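Local atomic coordinates of hypothetical protein TT1426 (Thermus thermophilus, PDB entry 1WD5), a protein that is predicted to be a phosphoribosyltransferase of the type I fold, though its substrate and reaction remain unestablished. Residues A[5-10]-A[37-42]; A[12-17]-A[43-48]; A[158-163]-A[177-182]. All coordinates share one frame; numbering follows the deposited sequence.

In the fold
Interactions 1 and 2 hold the same two elements, helix 6-17 against helix 33-45, at successive levels along the pair; their centres lie about 8 Å apart and they touch, for instance where Val41 packs on Leu17. Each has a buried apolar side and a polar side, but interaction 1 joins its charges directly in a salt-bridge network, whereas interaction 2 has an alanine-leucine centre and spans its more exposed polar margin through water. Interaction 3, with its centre about 20 Å from that of interaction 1 and 23 Å from that of interaction 2, joins a helix start to a partly exposed loop by CH-pi and apolar contacts, with no hydrogen bond across it.

Interaction 1: A[5-10]-A[37-42]; sequences DRRHAG and VADEVA
Arg7 reaches from the first turn of helix 6-17 to two successive acids of helix 33-45, Asp39 and Glu40, and the three side chains make a salt-bridge network. The grip on Asp39 is end-on and converges on a single oxygen: Arg7 NH1 lies 2.8 Å and Arg7 NH2 3.1 Å from Asp39 OD2. That oxygen sits in the guanidinium plane, yet the carboxylate is turned 89° from it; NH1 meets the anti lone pair of Asp39 OD2, and NH2 comes from above the carboxylate plane. NH1 of Arg7 also donates to Glu40 OE1, 2.9 Å away, on that oxygen's anti side. A bend in the Arg7 chain (chi2 -82°) carries the guanidinium across to both acids. Each acid has a second cation on its own helix, Arg43 for Asp39 and Arg44 for Glu40.

The apolar contacts centre on Gly10. Val37 CG1 rests 3.7 Å from Gly10 CA, the Glu40 methylene CG lies 3.8 Å from Gly10 C, and Val37 CG2 touches Arg6 CB. Here the backbones close to 4.5 Å between Gly10 CA and Val37 CA, and the absence of a CB on Gly10 is what allows Glu40 CB to sit so near its CA. The short helical segments cross at -41°.

Within segment 5-10, Asp5 is the N-cap, its OD1 accepting from His8 N at 2.9 Å. Arg6 sends its guanidinium away from this contact, to a salt bridge with Asp128 and a hydrogen bond to Gly192 O.

The two helices lie side by side on the sheet: Ala38 touches strands 48-59, 26-29 and 122-126, further along helix 6-17 Leu13 and Leu17 rest on strands 122-126 and 150-155, and Ala9 packs against the loop residues Pro156 and Tyr188.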
ATOM      1  N   ASP A   5      -7.362 -17.382  -4.870  1.00 17.31           N
ATOM      2  CA  ASP A   5      -6.083 -16.967  -4.301  1.00 15.89           C
ATOM      3  C   ASP A   5      -5.778 -15.516  -4.683  1.00 14.91           C
ATOM      4  O   ASP A   5      -6.593 -14.846  -5.322  1.00 13.90           O
ATOM      5  CB  ASP A   5      -4.948 -17.887  -4.782  1.00 17.09           C
ATOM      6  CG  ASP A   5      -4.975 -18.125  -6.287  1.00 19.90           C
ATOM      7  OD1 ASP A   5      -5.182 -17.159  -7.051  1.00 20.08           O
ATOM      8  OD2 ASP A   5      -4.773 -19.283  -6.707  1.00 22.03           O
ATOM      9  N   ARG A   6      -4.605 -15.032  -4.292  1.00 12.53           N
ATOM     10  CA  ARG A   6      -4.224 -13.655  -4.584  1.00 12.60           C
ATOM     11  C   ARG A   6      -4.036 -13.345  -6.075  1.00 13.03           C
ATOM     12  O   ARG A   6      -4.276 -12.219  -6.504  1.00 13.23           O
ATOM     13  CB  ARG A   6      -2.965 -13.282  -3.798  1.00 12.31           C
ATOM     14  CG  ARG A   6      -3.160 -13.263  -2.275  1.00  9.08           C
ATOM     15  CD  ARG A   6      -1.894 -12.785  -1.577  1.00  9.64           C
ATOM     16  NE  ARG A   6      -1.977 -12.829  -0.115  1.00 12.27           N
ATOM     17  CZ  ARG A   6      -1.824 -13.932   0.612  1.00 11.85           C
ATOM     18  NH1 ARG A   6      -1.584 -15.096   0.021  1.00 10.53           N
ATOM     19  NH2 ARG A   6      -1.876 -13.868   1.934  1.00 14.76           N
ATOM     20  N   ARG A   7      -3.620 -14.333  -6.864  1.00 14.05           N
ATOM     21  CA  ARG A   7      -3.441 -14.125  -8.304  1.00 16.71           C
ATOM     22  C   ARG A   7      -4.807 -13.919  -8.956  1.00 15.77           C
ATOM     23  O   ARG A   7      -4.963 -13.092  -9.856  1.00 15.75           O
ATOM     24  CB  ARG A   7      -2.747 -15.335  -8.947  1.00 18.56           C
ATOM     25  CG  ARG A   7      -1.263 -15.474  -8.614  1.00 21.75           C
ATOM     26  CD  ARG A   7      -0.408 -14.596  -9.503  1.00 20.64           C
ATOM     27  NE  ARG A   7       0.975 -14.499  -9.040  1.00 18.83           N
ATOM     28  CZ  ARG A   7       1.834 -13.580  -9.473  1.00 17.70           C
ATOM     29  NH1 ARG A   7       1.445 -12.697 -10.383  1.00 17.34           N
ATOM     30  NH2 ARG A   7       3.059 -13.511  -8.971  1.00 15.30           N
ATOM     31  N   HIS A   8      -5.790 -14.686  -8.494  1.00 15.77           N
ATOM     32  CA  HIS A   8      -7.157 -14.605  -9.000  1.00 14.73           C
ATOM     33  C   HIS A   8      -7.734 -13.220  -8.731  1.00 13.98           C
ATOM     34  O   HIS A   8      -8.349 -12.612  -9.602  1.00 13.65           O
ATOM     35  CB  HIS A   8      -8.034 -15.649  -8.308  1.00 16.01           C
ATOM     36  CG  HIS A   8      -9.462 -15.637  -8.762  1.00 15.74           C
ATOM     37  ND1 HIS A   8     -10.490 -16.140  -7.992  1.00 16.15           N
ATOM     38  CD2 HIS A   8     -10.028 -15.218  -9.919  1.00 14.58           C
ATOM     39  CE1 HIS A   8     -11.628 -16.031  -8.655  1.00 14.44           C
ATOM     40  NE2 HIS A   8     -11.375 -15.476  -9.827  1.00 14.19           N
ATOM     41  N   ALA A   9      -7.541 -12.726  -7.512  1.00 12.93           N
ATOM     42  CA  ALA A   9      -8.047 -11.410  -7.144  1.00 11.70           C
ATOM     43  C   ALA A   9      -7.323 -10.342  -7.954  1.00 12.72           C
ATOM     44  O   ALA A   9      -7.916  -9.332  -8.337  1.00 14.23           O
ATOM     45  CB  ALA A   9      -7.841 -11.166  -5.649  1.00 11.33           C
ATOM     46  N   GLY A  10      -6.041 -10.572  -8.216  1.00 12.42           N
ATOM     47  CA  GLY A  10      -5.260  -9.620  -8.985  1.00 13.54           C
ATOM     48  C   GLY A  10      -5.751  -9.491 -10.415  1.00 13.38           C
ATOM     49  O   GLY A  10      -5.739  -8.400 -10.989  1.00 15.95           O
ATOM     50  N   VAL A  37      -0.732  -9.617  -5.365  1.00 12.09           N
ATOM     51  CA  VAL A  37      -1.859  -9.053  -6.093  1.00 11.16           C
ATOM     52  C   VAL A  37      -1.342  -7.971  -7.037  1.00 11.40           C
ATOM     53  O   VAL A  37      -1.754  -7.895  -8.194  1.00 11.23           O
ATOM     54  CB  VAL A  37      -2.906  -8.426  -5.141  1.00 11.94           C
ATOM     55  CG1 VAL A  37      -4.092  -7.907  -5.951  1.00 11.24           C
ATOM     56  CG2 VAL A  37      -3.384  -9.468  -4.113  1.00 12.64           C
ATOM     57  N   ALA A  38      -0.432  -7.138  -6.535  1.00 12.59           N
ATOM     58  CA  ALA A  38       0.144  -6.043  -7.317  1.00 12.17           C
ATOM     59  C   ALA A  38       0.895  -6.532  -8.559  1.00 13.52           C
ATOM     60  O   ALA A  38       0.793  -5.942  -9.641  1.00 12.44           O
ATOM     61  CB  ALA A  38       1.077  -5.218  -6.438  1.00 10.83           C
ATOM     62  N   ASP A  39       1.665  -7.603  -8.398  1.00 14.09           N
ATOM     63  CA  ASP A  39       2.425  -8.151  -9.513  1.00 13.10           C
ATOM     64  C   ASP A  39       1.485  -8.611 -10.628  1.00 14.11           C
ATOM     65  O   ASP A  39       1.746  -8.370 -11.807  1.00 13.96           O
ATOM     66  CB  ASP A  39       3.282  -9.331  -9.047  1.00 13.04           C
ATOM     67  CG  ASP A  39       4.099  -9.937 -10.176  1.00 15.94           C
ATOM     68  OD1 ASP A  39       5.119  -9.336 -10.567  1.00 19.66           O
ATOM     69  OD2 ASP A  39       3.711 -11.008 -10.685  1.00 18.14           O
ATOM     70  N   GLU A  40       0.393  -9.279 -10.258  1.00 11.82           N
ATOM     71  CA  GLU A  40      -0.556  -9.759 -11.257  1.00 12.39           C
ATOM     72  C   GLU A  40      -1.186  -8.565 -11.973  1.00 12.61           C
ATOM     73  O   GLU A  40      -1.368  -8.589 -13.186  1.00 12.21           O
ATOM     74  CB  GLU A  40      -1.638 -10.617 -10.592  1.00 14.15           C
ATOM     75  CG  GLU A  40      -2.589 -11.347 -11.555  1.00 15.98           C
ATOM     76  CD  GLU A  40      -1.876 -12.323 -12.484  1.00 18.92           C
ATOM     77  OE1 GLU A  40      -0.846 -12.905 -12.077  1.00 19.20           O
ATOM     78  OE2 GLU A  40      -2.354 -12.521 -13.623  1.00 20.14           O
ATOM     79  N   VAL A  41      -1.505  -7.511 -11.223  1.00 12.48           N
ATOM     80  CA  VAL A  41      -2.106  -6.319 -11.824  1.00 11.02           C
ATOM     81  C   VAL A  41      -1.132  -5.684 -12.808  1.00 11.52           C
ATOM     82  O   VAL A  41      -1.497  -5.364 -13.935  1.00 12.44           O
ATOM     83  CB  VAL A  41      -2.476  -5.264 -10.755  1.00 11.65           C
ATOM     84  CG1 VAL A  41      -2.821  -3.937 -11.431  1.00 11.21           C
ATOM     85  CG2 VAL A  41      -3.662  -5.747  -9.932  1.00  9.13           C
ATOM     86  N   ALA A  42       0.112  -5.511 -12.377  1.00 11.23           N
ATOM     87  CA  ALA A  42       1.133  -4.908 -13.221  1.00 11.69           C
ATOM     88  C   ALA A  42       1.306  -5.684 -14.526  1.00 12.94           C
ATOM     89  O   ALA A  42       1.456  -5.088 -15.592  1.00 12.64           O
ATOM     90  CB  ALA A  42       2.460  -4.839 -12.468  1.00 11.23           C
TER

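Interaction 2: A[12-17]-A[43-48]; sequences LLAEAL and RRLGGE
Leu45, near the end of helix 33-45, points both its methyl groups at the last turns of helix 6-17. CD2 of Leu45 rests 3.7 Å from the carbonyl oxygen Ala14 O, while CD1 of Leu45 meets Leu17 CD1 at 4.1 Å, the two leucine side chains crossing at about a right angle. With CG placed anti to the carbonyl carbon (chi1 -69°), Leu45 sets CD1 beside Leu17 and CD2 beside the carbonyl of Ala14. Leu17 also touches strands 122-126, 150-155 and 171-174, which ties the leucine pair to the sheet.

Ala14, with a single methyl, meets Arg44 where the two backbones are nearest. Its CB lies 3.5 Å from Arg44 CB and 4.4 Å from Leu45 CG, filling the angle between two consecutive side chains; across this point Ala14 CA and Arg44 CA are 6.2 Å apart. Helix 33-45 is the connection between the parallel neighbouring strands 26-29 and 48-59, a beta-alpha-beta crossover of the alpha/beta core found in type I phosphoribosyltransferases. Just beyond Leu45 the chain leaves helical geometry at Gly46, whose phi is positive (69°), and passes through Gly47 into the strand at Glu48.

Arg44 lays CB and CG against Ala14, then bends at chi2 (-131°, away from a staggered value) and continues along the surface. Its NE is paired with Glu40 in a salt bridge. NH1 is linked to Glu15 through a water, which accepts from Arg44 NH1 at 2.9 Å and donates to Glu15 OE2 at 2.7 Å. The direct separation of Glu15 OE2 from Arg44 NH1 is 4.5 Å, with the oxygen well off the guanidinium plane, so the opposite charges attract only loosely. Glu15 OE2 is also hydrogen-bonded to the morpholine nitrogen of a bound MES, probably derived from the crystallisation liquor.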
ATOM      1  N   LEU A  12      -8.888 -10.073 -11.508  1.00 11.74           N
ATOM      2  CA  LEU A  12     -10.167  -9.364 -11.475  1.00 13.68           C
ATOM      3  C   LEU A  12      -9.969  -7.882 -11.193  1.00 14.26           C
ATOM      4  O   LEU A  12     -10.712  -7.037 -11.699  1.00 15.67           O
ATOM      5  CB  LEU A  12     -11.086  -9.960 -10.401  1.00 11.97           C
ATOM      6  CG  LEU A  12     -11.620 -11.364 -10.661  1.00 11.54           C
ATOM      7  CD1 LEU A  12     -12.370 -11.862  -9.431  1.00 12.58           C
ATOM      8  CD2 LEU A  12     -12.541 -11.340 -11.883  1.00 10.66           C
ATOM      9  N   LEU A  13      -8.967  -7.566 -10.381  1.00 12.77           N
ATOM     10  CA  LEU A  13      -8.699  -6.174 -10.038  1.00 13.01           C
ATOM     11  C   LEU A  13      -8.170  -5.430 -11.258  1.00 14.35           C
ATOM     12  O   LEU A  13      -8.554  -4.284 -11.515  1.00 15.17           O
ATOM     13  CB  LEU A  13      -7.682  -6.097  -8.895  1.00 11.52           C
ATOM     14  CG  LEU A  13      -7.579  -4.749  -8.187  1.00 11.89           C
ATOM     15  CD1 LEU A  13      -8.948  -4.349  -7.641  1.00 12.44           C
ATOM     16  CD2 LEU A  13      -6.561  -4.840  -7.051  1.00 10.33           C
ATOM     17  N   ALA A  14      -7.285  -6.081 -12.007  1.00 14.67           N
ATOM     18  CA  ALA A  14      -6.716  -5.475 -13.209  1.00 15.44           C
ATOM     19  C   ALA A  14      -7.828  -5.179 -14.214  1.00 15.75           C
ATOM     20  O   ALA A  14      -7.789  -4.170 -14.917  1.00 15.89           O
ATOM     21  CB  ALA A  14      -5.690  -6.410 -13.832  1.00 15.96           C
ATOM     22  N   GLU A  15      -8.815  -6.064 -14.276  1.00 14.96           N
ATOM     23  CA  GLU A  15      -9.945  -5.896 -15.186  1.00 16.21           C
ATOM     24  C   GLU A  15     -10.816  -4.706 -14.765  1.00 16.03           C
ATOM     25  O   GLU A  15     -11.318  -3.961 -15.605  1.00 16.95           O
ATOM     26  CB  GLU A  15     -10.769  -7.192 -15.232  1.00 15.34           C
ATOM     27  CG  GLU A  15     -10.155  -8.270 -16.131  1.00 17.19           C
ATOM     28  CD  GLU A  15     -10.612  -9.679 -15.788  1.00 20.85           C
ATOM     29  OE1 GLU A  15     -11.692  -9.842 -15.181  1.00 19.97           O
ATOM     30  OE2 GLU A  15      -9.888 -10.637 -16.141  1.00 22.44           O
ATOM     31  N   ALA A  16     -10.987  -4.520 -13.461  1.00 15.62           N
ATOM     32  CA  ALA A  16     -11.786  -3.401 -12.963  1.00 16.26           C
ATOM     33  C   ALA A  16     -11.054  -2.079 -13.202  1.00 16.82           C
ATOM     34  O   ALA A  16     -11.680  -1.023 -13.318  1.00 16.30           O
ATOM     35  CB  ALA A  16     -12.066  -3.579 -11.469  1.00 13.91           C
ATOM     36  N   LEU A  17      -9.726  -2.143 -13.290  1.00 15.70           N
ATOM     37  CA  LEU A  17      -8.907  -0.947 -13.495  1.00 16.70           C
ATOM     38  C   LEU A  17      -8.708  -0.550 -14.955  1.00 18.42           C
ATOM     39  O   LEU A  17      -8.466   0.621 -15.256  1.00 15.66           O
ATOM     40  CB  LEU A  17      -7.529  -1.140 -12.855  1.00 14.48           C
ATOM     41  CG  LEU A  17      -7.439  -1.267 -11.333  1.00 16.15           C
ATOM     42  CD1 LEU A  17      -6.041  -1.742 -10.951  1.00 14.82           C
ATOM     43  CD2 LEU A  17      -7.739   0.076 -10.677  1.00 16.22           C
ATOM     44  N   ARG A  43       1.279  -7.010 -14.445  1.00 12.38           N
ATOM     45  CA  ARG A  43       1.436  -7.833 -15.645  1.00 13.47           C
ATOM     46  C   ARG A  43       0.235  -7.732 -16.586  1.00 15.26           C
ATOM     47  O   ARG A  43       0.394  -7.764 -17.808  1.00 16.91           O
ATOM     48  CB  ARG A  43       1.679  -9.297 -15.254  1.00 10.89           C
ATOM     49  CG  ARG A  43       3.005  -9.516 -14.536  1.00 10.62           C
ATOM     50  CD  ARG A  43       3.164 -10.935 -13.980  1.00 11.75           C
ATOM     51  NE  ARG A  43       4.456 -11.060 -13.307  1.00 11.92           N
ATOM     52  CZ  ARG A  43       5.619 -11.116 -13.947  1.00 15.10           C
ATOM     53  NH1 ARG A  43       5.647 -11.075 -15.274  1.00 14.58           N
ATOM     54  NH2 ARG A  43       6.754 -11.167 -13.265  1.00 13.49           N
ATOM     55  N   ARG A  44      -0.965  -7.603 -16.030  1.00 17.10           N
ATOM     56  CA  ARG A  44      -2.160  -7.512 -16.865  1.00 17.28           C
ATOM     57  C   ARG A  44      -2.345  -6.125 -17.479  1.00 17.54           C
ATOM     58  O   ARG A  44      -2.857  -6.002 -18.587  1.00 16.94           O
ATOM     59  CB  ARG A  44      -3.407  -7.903 -16.062  1.00 19.31           C
ATOM     60  CG  ARG A  44      -3.296  -9.273 -15.410  1.00 21.03           C
ATOM     61  CD  ARG A  44      -4.505 -10.141 -15.679  1.00 22.68           C
ATOM     62  NE  ARG A  44      -4.249 -11.533 -15.310  1.00 22.22           N
ATOM     63  CZ  ARG A  44      -4.888 -12.571 -15.836  1.00 22.33           C
ATOM     64  NH1 ARG A  44      -5.824 -12.373 -16.752  1.00 17.97           N
ATOM     65  NH2 ARG A  44      -4.581 -13.808 -15.460  1.00 23.84           N
ATOM     66  N   LEU A  45      -1.913  -5.085 -16.775  1.00 16.96           N
ATOM     67  CA  LEU A  45      -2.054  -3.720 -17.284  1.00 18.62           C
ATOM     68  C   LEU A  45      -0.844  -3.229 -18.081  1.00 19.91           C
ATOM     69  O   LEU A  45      -0.850  -2.117 -18.603  1.00 21.50           O
ATOM     70  CB  LEU A  45      -2.312  -2.745 -16.131  1.00 17.79           C
ATOM     71  CG  LEU A  45      -3.655  -2.817 -15.398  1.00 16.81           C
ATOM     72  CD1 LEU A  45      -3.678  -1.780 -14.284  1.00 16.54           C
ATOM     73  CD2 LEU A  45      -4.785  -2.557 -16.374  1.00 16.45           C
ATOM     74  N   GLY A  46       0.192  -4.054 -18.176  1.00 20.78           N
ATOM     75  CA  GLY A  46       1.379  -3.639 -18.897  1.00 20.26           C
ATOM     76  C   GLY A  46       2.093  -2.534 -18.139  1.00 22.06           C
ATOM     77  O   GLY A  46       2.709  -1.645 -18.733  1.00 23.13           O
ATOM     78  N   GLY A  47       2.004  -2.587 -16.813  1.00 20.84           N
ATOM     79  CA  GLY A  47       2.648  -1.584 -15.986  1.00 19.11           C
ATOM     80  C   GLY A  47       3.946  -2.079 -15.374  1.00 18.52           C
ATOM     81  O   GLY A  47       4.503  -3.096 -15.798  1.00 16.18           O
ATOM     82  N   GLU A  48       4.417  -1.357 -14.364  1.00 16.06           N
ATOM     83  CA  GLU A  48       5.660  -1.687 -13.675  1.00 16.94           C
ATOM     84  C   GLU A  48       5.409  -1.954 -12.188  1.00 15.92           C
ATOM     85  O   GLU A  48       4.783  -1.150 -11.501  1.00 15.47           O
ATOM     86  CB  GLU A  48       6.649  -0.531 -13.852  1.00 19.26           C
ATOM     87  CG  GLU A  48       7.896  -0.620 -12.993  1.00 24.00           C
ATOM     88  CD  GLU A  48       8.948   0.399 -13.394  1.00 26.72           C
ATOM     89  OE1 GLU A  48       8.572   1.548 -13.710  1.00 28.80           O
ATOM     90  OE2 GLU A  48      10.149   0.055 -13.386  1.00 29.58           O
TER
HETATM   91  O   HOH W   1      -7.606 -10.282 -17.533  1.00 46.01           O

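Interaction 3: A[158-163]-A[177-182]; sequences ASPEAV and VPQDFA
Phe181 packs its ring against the backbone and CB of Ser159. Its CB lies 3.9 Å from Ser159 CB and also approaches Pro160 CD. From there CG runs anti to the backbone N (chi1 -175°), bringing one ring face under Ser159 CB, a CH-pi contact in which Ser159 CB stands 4.1 Å from the Phe181 ring centroid, displaced from its centre. Phe181 CD2 meets the same carbon; CD1 instead lies 3.8 Å from Ser159 N, and CE1 continues past that nitrogen and Ala158 C. With an alanine here, the ring contacts would go and the Ser159 methylene is likely to be left without its aromatic cover.

Val177 adds a second contact, its CA-H pointing at Ala158 O (3.2 Å from Val177 CA), a buried oxygen with no hydrogen-bond partner in the model, and its CG2 meeting Val163 CG2 at 3.8 Å. Ser159 is the N-cap of helix 160-167, its OG accepting from Ala162 N and also hydrogen-bonded to Ala131 O. Ala131 lies in a loop whose sequence resembles the phosphoribosyl-pyrophosphate motif of type I phosphoribosyltransferases.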
ATOM      1  N   ALA A 158     -12.709  -4.838   0.923  1.00 16.89           N
ATOM      2  CA  ALA A 158     -12.524  -3.816   1.950  1.00 18.20           C
ATOM      3  C   ALA A 158     -13.750  -3.648   2.846  1.00 18.65           C
ATOM      4  O   ALA A 158     -14.873  -3.957   2.446  1.00 19.18           O
ATOM      5  CB  ALA A 158     -12.186  -2.484   1.291  1.00 17.04           C
ATOM      6  N   SER A 159     -13.528  -3.154   4.061  1.00 17.73           N
ATOM      7  CA  SER A 159     -14.626  -2.927   4.990  1.00 19.44           C
ATOM      8  C   SER A 159     -15.239  -1.578   4.650  1.00 19.33           C
ATOM      9  O   SER A 159     -14.573  -0.715   4.086  1.00 20.70           O
ATOM     10  CB  SER A 159     -14.118  -2.886   6.429  1.00 19.95           C
ATOM     11  OG  SER A 159     -13.362  -1.706   6.655  1.00 20.42           O
ATOM     12  N   PRO A 160     -16.523  -1.381   4.977  1.00 21.60           N
ATOM     13  CA  PRO A 160     -17.167  -0.098   4.681  1.00 21.32           C
ATOM     14  C   PRO A 160     -16.375   1.064   5.282  1.00 21.85           C
ATOM     15  O   PRO A 160     -16.168   2.094   4.642  1.00 22.60           O
ATOM     16  CB  PRO A 160     -18.538  -0.253   5.326  1.00 23.00           C
ATOM     17  CG  PRO A 160     -18.814  -1.717   5.144  1.00 23.35           C
ATOM     18  CD  PRO A 160     -17.494  -2.347   5.520  1.00 20.13           C
ATOM     19  N   GLU A 161     -15.924   0.877   6.516  1.00 22.82           N
ATOM     20  CA  GLU A 161     -15.161   1.896   7.231  1.00 23.62           C
ATOM     21  C   GLU A 161     -13.889   2.285   6.483  1.00 21.84           C
ATOM     22  O   GLU A 161     -13.611   3.465   6.281  1.00 21.07           O
ATOM     23  CB  GLU A 161     -14.778   1.389   8.622  1.00 26.92           C
ATOM     24  CG  GLU A 161     -15.916   0.773   9.430  1.00 35.31           C
ATOM     25  CD  GLU A 161     -16.334  -0.605   8.923  1.00 39.14           C
ATOM     26  OE1 GLU A 161     -17.070  -0.683   7.918  1.00 42.04           O
ATOM     27  OE2 GLU A 161     -15.917  -1.615   9.531  1.00 43.26           O
ATOM     28  N   ALA A 162     -13.116   1.281   6.082  1.00 20.04           N
ATOM     29  CA  ALA A 162     -11.869   1.515   5.365  1.00 18.15           C
ATOM     30  C   ALA A 162     -12.112   2.298   4.079  1.00 17.06           C
ATOM     31  O   ALA A 162     -11.385   3.238   3.761  1.00 16.83           O
ATOM     32  CB  ALA A 162     -11.194   0.185   5.048  1.00 17.57           C
ATOM     33  N   VAL A 163     -13.141   1.906   3.338  1.00 17.23           N
ATOM     34  CA  VAL A 163     -13.462   2.582   2.090  1.00 18.70           C
ATOM     35  C   VAL A 163     -13.702   4.071   2.304  1.00 19.78           C
ATOM     36  O   VAL A 163     -13.159   4.906   1.583  1.00 18.22           O
ATOM     37  CB  VAL A 163     -14.713   1.959   1.427  1.00 19.90           C
ATOM     38  CG1 VAL A 163     -15.123   2.778   0.212  1.00 19.55           C
ATOM     39  CG2 VAL A 163     -14.418   0.522   1.017  1.00 18.01           C
ATOM     40  N   VAL A 177     -17.151  -4.882  -1.009  1.00 21.94           N
ATOM     41  CA  VAL A 177     -17.203  -4.135   0.241  1.00 22.98           C
ATOM     42  C   VAL A 177     -18.351  -4.721   1.057  1.00 25.60           C
ATOM     43  O   VAL A 177     -19.422  -4.123   1.160  1.00 27.04           O
ATOM     44  CB  VAL A 177     -17.480  -2.643  -0.017  1.00 22.22           C
ATOM     45  CG1 VAL A 177     -17.483  -1.876   1.300  1.00 20.29           C
ATOM     46  CG2 VAL A 177     -16.430  -2.081  -0.965  1.00 22.47           C
ATOM     47  N   PRO A 178     -18.143  -5.910   1.638  1.00 26.10           N
ATOM     48  CA  PRO A 178     -19.171  -6.579   2.440  1.00 28.50           C
ATOM     49  C   PRO A 178     -19.603  -5.823   3.693  1.00 30.46           C
ATOM     50  O   PRO A 178     -18.775  -5.452   4.524  1.00 29.54           O
ATOM     51  CB  PRO A 178     -18.530  -7.929   2.760  1.00 28.23           C
ATOM     52  CG  PRO A 178     -17.066  -7.605   2.804  1.00 27.38           C
ATOM     53  CD  PRO A 178     -16.899  -6.700   1.612  1.00 26.61           C
ATOM     54  N   GLN A 179     -20.911  -5.602   3.816  1.00 32.77           N
ATOM     55  CA  GLN A 179     -21.483  -4.904   4.964  1.00 35.45           C
ATOM     56  C   GLN A 179     -21.183  -5.636   6.266  1.00 35.38           C
ATOM     57  O   GLN A 179     -21.284  -5.061   7.345  1.00 36.79           O
ATOM     58  CB  GLN A 179     -22.999  -4.767   4.801  1.00 37.97           C
ATOM     59  CG  GLN A 179     -23.437  -3.635   3.889  1.00 42.30           C
ATOM     60  CD  GLN A 179     -23.207  -2.266   4.510  1.00 45.87           C
ATOM     61  OE1 GLN A 179     -22.069  -1.858   4.743  1.00 47.43           O
ATOM     62  NE2 GLN A 179     -24.293  -1.551   4.784  1.00 47.38           N
ATOM     63  N   ASP A 180     -20.817  -6.909   6.156  1.00 35.39           N
ATOM     64  CA  ASP A 180     -20.502  -7.719   7.325  1.00 35.54           C
ATOM     65  C   ASP A 180     -19.056  -8.201   7.274  1.00 34.66           C
ATOM     66  O   ASP A 180     -18.749  -9.340   7.636  1.00 33.97           O
ATOM     67  CB  ASP A 180     -21.457  -8.916   7.403  1.00 37.80           C
ATOM     68  CG  ASP A 180     -21.409  -9.786   6.161  1.00 40.38           C
ATOM     69  OD1 ASP A 180     -21.531  -9.243   5.041  1.00 40.69           O
ATOM     70  OD2 ASP A 180     -21.257 -11.018   6.305  1.00 43.20           O
ATOM     71  N   PHE A 181     -18.172  -7.314   6.830  1.00 33.33           N
ATOM     72  CA  PHE A 181     -16.751  -7.622   6.711  1.00 31.23           C
ATOM     73  C   PHE A 181     -16.222  -8.370   7.924  1.00 31.59           C
ATOM     74  O   PHE A 181     -16.346  -7.906   9.054  1.00 32.88           O
ATOM     75  CB  PHE A 181     -15.941  -6.337   6.540  1.00 28.86           C
ATOM     76  CG  PHE A 181     -14.476  -6.571   6.298  1.00 25.58           C
ATOM     77  CD1 PHE A 181     -14.003  -6.842   5.016  1.00 24.04           C
ATOM     78  CD2 PHE A 181     -13.569  -6.531   7.352  1.00 23.42           C
ATOM     79  CE1 PHE A 181     -12.646  -7.066   4.791  1.00 23.53           C
ATOM     80  CE2 PHE A 181     -12.211  -6.754   7.138  1.00 19.66           C
ATOM     81  CZ  PHE A 181     -11.749  -7.022   5.859  1.00 23.29           C
ATOM     82  N   ALA A 182     -15.625  -9.531   7.680  1.00 30.81           N
ATOM     83  CA  ALA A 182     -15.059 -10.336   8.750  1.00 29.71           C
ATOM     84  C   ALA A 182     -13.572 -10.015   8.850  1.00 28.60           C
ATOM     85  O   ALA A 182     -13.157  -9.167   9.638  1.00 29.87           O
ATOM     86  CB  ALA A 182     -15.258 -11.813   8.446  1.00 30.32           C
TER